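Subtilase cytotoxin, subunit B (Escherichia coli, PDB 3DWA) forms the pentameric B part of an AB5 toxin and probably binds a non-human glycan on host cells. Local coordinates at residues 30-35 and 62-67. Numbering follows the deposited sequence.
Sequences FCIEGK and NQALYF
The ring of Phe30 meets Ala64 obliquely, with CE1 3.8 Å from Ala64 CB. At the edge of the same ring, in its plane, lies CG2 of Ile32. Phe19 of the adjoining strand also meets this ring with nearly parallel planes, at about 10°, and Tyr61, the helix residue just before 62-67, packs with it edge-to-face. On the helix, one face of the Phe67 ring carries Gln63 OE1, 3.5 Å above the plane and offset toward the rim.

The methyl of Ala64 rests on both strand side chains, against Phe30 CE1 and Ile32 CG2. Ile32 CG2 approaches Ala64 CB to 4.1 Å. A chi1 of 53° in Ile32 swings CG2 to the side remote from its own carbonyl carbon, where it meets this methyl. No hydrogen bond crosses the contact, and the two segments bury 99 Å² together.

This is helix-on-sheet packing. The curled antiparallel sheet and the five-chain assembly are consistent with the OB-fold, as in other AB5 toxin B subunits. Strand 27-35 lies between strands 14-24 and 41-47, and helix 57-70 packs against the curled sheet. The CA atoms of Ile32 and Ala64, 7.7 Å apart, are the nearest pair across the two segments. Leu97 touches both Phe30 and Ile32, and Ile76 touches Ile32, while Cys31 alternates with them, points off the other face and forms a disulfide with Cys45. Tyr66 OH is hydrogen-bonded to Thr69 OG1 of a neighbouring subunit.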
ATOM      1  N   PHE C  30      -2.459  -5.918 -15.423  1.00 19.84           N
ATOM      2  CA  PHE C  30      -3.751  -5.244 -15.293  1.00 20.29           C
ATOM      3  C   PHE C  30      -3.974  -4.453 -16.586  1.00 20.87           C
ATOM      4  O   PHE C  30      -3.021  -4.141 -17.310  1.00 21.31           O
ATOM      5  CB  PHE C  30      -3.838  -4.360 -14.001  1.00 17.79           C
ATOM      6  CG  PHE C  30      -3.083  -3.052 -14.099  1.00 19.65           C
ATOM      7  CD1 PHE C  30      -3.746  -1.881 -14.491  1.00 12.76           C
ATOM      8  CD2 PHE C  30      -1.715  -2.985 -13.778  1.00 14.08           C
ATOM      9  CE1 PHE C  30      -3.040  -0.674 -14.631  1.00 15.35           C
ATOM     10  CE2 PHE C  30      -1.013  -1.800 -13.913  1.00 16.44           C
ATOM     11  CZ  PHE C  30      -1.683  -0.628 -14.321  1.00 18.49           C
ATOM     12  N   CYS C  31      -5.226  -4.153 -16.883  1.00 22.68           N
ATOM     13  CA  CYS C  31      -5.593  -3.412 -18.065  1.00 22.43           C
ATOM     14  C   CYS C  31      -6.616  -2.391 -17.580  1.00 21.86           C
ATOM     15  O   CYS C  31      -7.444  -2.698 -16.733  1.00 20.49           O
ATOM     16  CB  CYS C  31      -6.174  -4.375 -19.144  1.00 23.25           C
ATOM     17  SG  CYS C  31      -6.448  -3.571 -20.799  1.00 30.60           S
ATOM     18  N   ILE C  32      -6.523  -1.159 -18.065  1.00 21.14           N
ATOM     19  CA  ILE C  32      -7.554  -0.154 -17.776  1.00 21.47           C
ATOM     20  C   ILE C  32      -8.295   0.235 -19.052  1.00 22.78           C
ATOM     21  O   ILE C  32      -7.756   0.108 -20.131  1.00 21.99           O
ATOM     22  CB  ILE C  32      -6.945   1.115 -17.145  1.00 20.39           C
ATOM     23  CG1 ILE C  32      -5.815   1.644 -18.025  1.00 21.21           C
ATOM     24  CG2 ILE C  32      -6.446   0.822 -15.716  1.00 18.33           C
ATOM     25  CD1 ILE C  32      -5.194   2.921 -17.515  1.00 20.45           C
ATOM     26  N   GLU C  33      -9.536   0.697 -18.919  1.00 24.62           N
ATOM     27  CA  GLU C  33     -10.202   1.344 -20.033  1.00 25.84           C
ATOM     28  C   GLU C  33     -10.569   2.737 -19.572  1.00 25.55           C
ATOM     29  O   GLU C  33     -10.903   2.959 -18.409  1.00 24.96           O
ATOM     30  CB  GLU C  33     -11.422   0.553 -20.497  1.00 27.36           C
ATOM     31  CG  GLU C  33     -12.179   1.161 -21.699  1.00 33.13           C
ATOM     32  CD  GLU C  33     -13.696   1.015 -21.525  1.00 43.24           C
ATOM     33  OE1 GLU C  33     -14.180  -0.136 -21.322  1.00 46.50           O
ATOM     34  OE2 GLU C  33     -14.400   2.053 -21.548  1.00 46.84           O
ATOM     35  N   GLY C  34     -10.403   3.710 -20.453  1.00 25.69           N
ATOM     36  CA  GLY C  34     -10.811   5.061 -20.127  1.00 26.30           C
ATOM     37  C   GLY C  34     -11.595   5.660 -21.274  1.00 26.91           C
ATOM     38  O   GLY C  34     -11.508   5.167 -22.384  1.00 26.87           O
ATOM     39  N   LYS C  35     -12.369   6.710 -20.983  1.00 27.55           N
ATOM     40  CA  LYS C  35     -13.161   7.442 -21.986  1.00 28.02           C
ATOM     41  C   LYS C  35     -12.700   8.908 -22.081  1.00 27.57           C
ATOM     42  O   LYS C  35     -12.610   9.621 -21.082  1.00 25.21           O
ATOM     43  CB  LYS C  35     -14.636   7.481 -21.589  1.00 28.58           C
ATOM     44  CG  LYS C  35     -15.407   6.185 -21.589  1.00 30.21           C
ATOM     45  CD  LYS C  35     -15.910   5.841 -22.959  1.00 26.99           C
ATOM     46  CE  LYS C  35     -16.667   4.536 -22.873  1.00 33.53           C
ATOM     47  NZ  LYS C  35     -16.759   3.892 -24.226  1.00 33.64           N
ATOM     48  N   ASN C  62      -0.669   1.172  -8.859  1.00 19.78           N
ATOM     49  CA  ASN C  62      -1.104   1.962  -7.746  1.00 19.71           C
ATOM     50  C   ASN C  62      -1.673   3.267  -8.246  1.00 18.69           C
ATOM     51  O   ASN C  62      -2.705   3.715  -7.750  1.00 17.87           O
ATOM     52  CB  ASN C  62       0.064   2.241  -6.757  1.00 20.73           C
ATOM     53  CG  ASN C  62       0.115   1.252  -5.546  1.00 27.77           C
ATOM     54  OD1 ASN C  62      -0.374   0.091  -5.591  1.00 32.66           O
ATOM     55  ND2 ASN C  62       0.716   1.729  -4.446  1.00 35.63           N
ATOM     56  N   GLN C  63      -0.959   3.913  -9.179  1.00 18.28           N
ATOM     57  CA  GLN C  63      -1.427   5.167  -9.760  1.00 19.55           C
ATOM     58  C   GLN C  63      -2.773   5.054 -10.530  1.00 18.53           C
ATOM     59  O   GLN C  63      -3.700   5.860 -10.323  1.00 18.94           O
ATOM     60  CB  GLN C  63      -0.325   5.805 -10.613  1.00 19.47           C
ATOM     61  CG  GLN C  63      -0.509   7.290 -10.812  1.00 23.31           C
ATOM     62  CD  GLN C  63      -0.457   8.050  -9.504  1.00 27.60           C
ATOM     63  OE1 GLN C  63      -1.375   8.783  -9.157  1.00 32.75           O
ATOM     64  NE2 GLN C  63       0.595   7.843  -8.761  1.00 24.78           N
ATOM     65  N   ALA C  64      -2.881   4.064 -11.401  1.00 17.50           N
ATOM     66  CA  ALA C  64      -4.129   3.801 -12.151  1.00 17.64           C
ATOM     67  C   ALA C  64      -5.342   3.494 -11.249  1.00 16.41           C
ATOM     68  O   ALA C  64      -6.461   3.973 -11.482  1.00 16.56           O
ATOM     69  CB  ALA C  64      -3.927   2.701 -13.161  1.00 17.12           C
ATOM     70  N   LEU C  65      -5.122   2.690 -10.223  1.00 16.58           N
ATOM     71  CA  LEU C  65      -6.168   2.401  -9.259  1.00 16.26           C
ATOM     72  C   LEU C  65      -6.594   3.640  -8.478  1.00 15.62           C
ATOM     73  O   LEU C  65      -7.823   3.865  -8.268  1.00 16.85           O
ATOM     74  CB  LEU C  65      -5.817   1.208  -8.336  1.00 15.78           C
ATOM     75  CG  LEU C  65      -6.945   0.782  -7.364  1.00 17.07           C
ATOM     76  CD1 LEU C  65      -8.196   0.284  -8.130  1.00 18.06           C
ATOM     77  CD2 LEU C  65      -6.550  -0.298  -6.301  1.00 15.28           C
ATOM     78  N   TYR C  66      -5.621   4.458  -8.083  1.00 15.27           N
ATOM     79  CA  TYR C  66      -5.894   5.785  -7.513  1.00 16.00           C
ATOM     80  C   TYR C  66      -6.835   6.648  -8.406  1.00 16.99           C
ATOM     81  O   TYR C  66      -7.861   7.166  -7.953  1.00 17.43           O
ATOM     82  CB  TYR C  66      -4.568   6.538  -7.269  1.00 16.00           C
ATOM     83  CG  TYR C  66      -4.754   7.873  -6.617  1.00 17.97           C
ATOM     84  CD1 TYR C  66      -4.787   7.984  -5.219  1.00 20.47           C
ATOM     85  CD2 TYR C  66      -4.943   9.040  -7.389  1.00 19.31           C
ATOM     86  CE1 TYR C  66      -4.958   9.251  -4.595  1.00 18.19           C
ATOM     87  CE2 TYR C  66      -5.146  10.292  -6.786  1.00 19.55           C
ATOM     88  CZ  TYR C  66      -5.155  10.380  -5.392  1.00 19.66           C
ATOM     89  OH  TYR C  66      -5.329  11.594  -4.790  1.00 17.25           O
ATOM     90  N   PHE C  67      -6.457   6.831  -9.669  1.00 17.10           N
ATOM     91  CA  PHE C  67      -7.194   7.670 -10.607  1.00 17.01           C
ATOM     92  C   PHE C  67      -8.558   7.074 -10.985  1.00 17.55           C
ATOM     93  O   PHE C  67      -9.527   7.789 -11.222  1.00 17.88           O
ATOM     94  CB  PHE C  67      -6.343   7.862 -11.883  1.00 17.08           C
ATOM     95  CG  PHE C  67      -5.216   8.813 -11.725  1.00 16.27           C
ATOM     96  CD1 PHE C  67      -5.325   9.934 -10.896  1.00 19.33           C
ATOM     97  CD2 PHE C  67      -4.048   8.652 -12.467  1.00 17.81           C
ATOM     98  CE1 PHE C  67      -4.284  10.860 -10.806  1.00 21.17           C
ATOM     99  CE2 PHE C  67      -3.018   9.563 -12.360  1.00 17.51           C
ATOM    100  CZ  PHE C  67      -3.134  10.676 -11.526  1.00 16.92           C
TER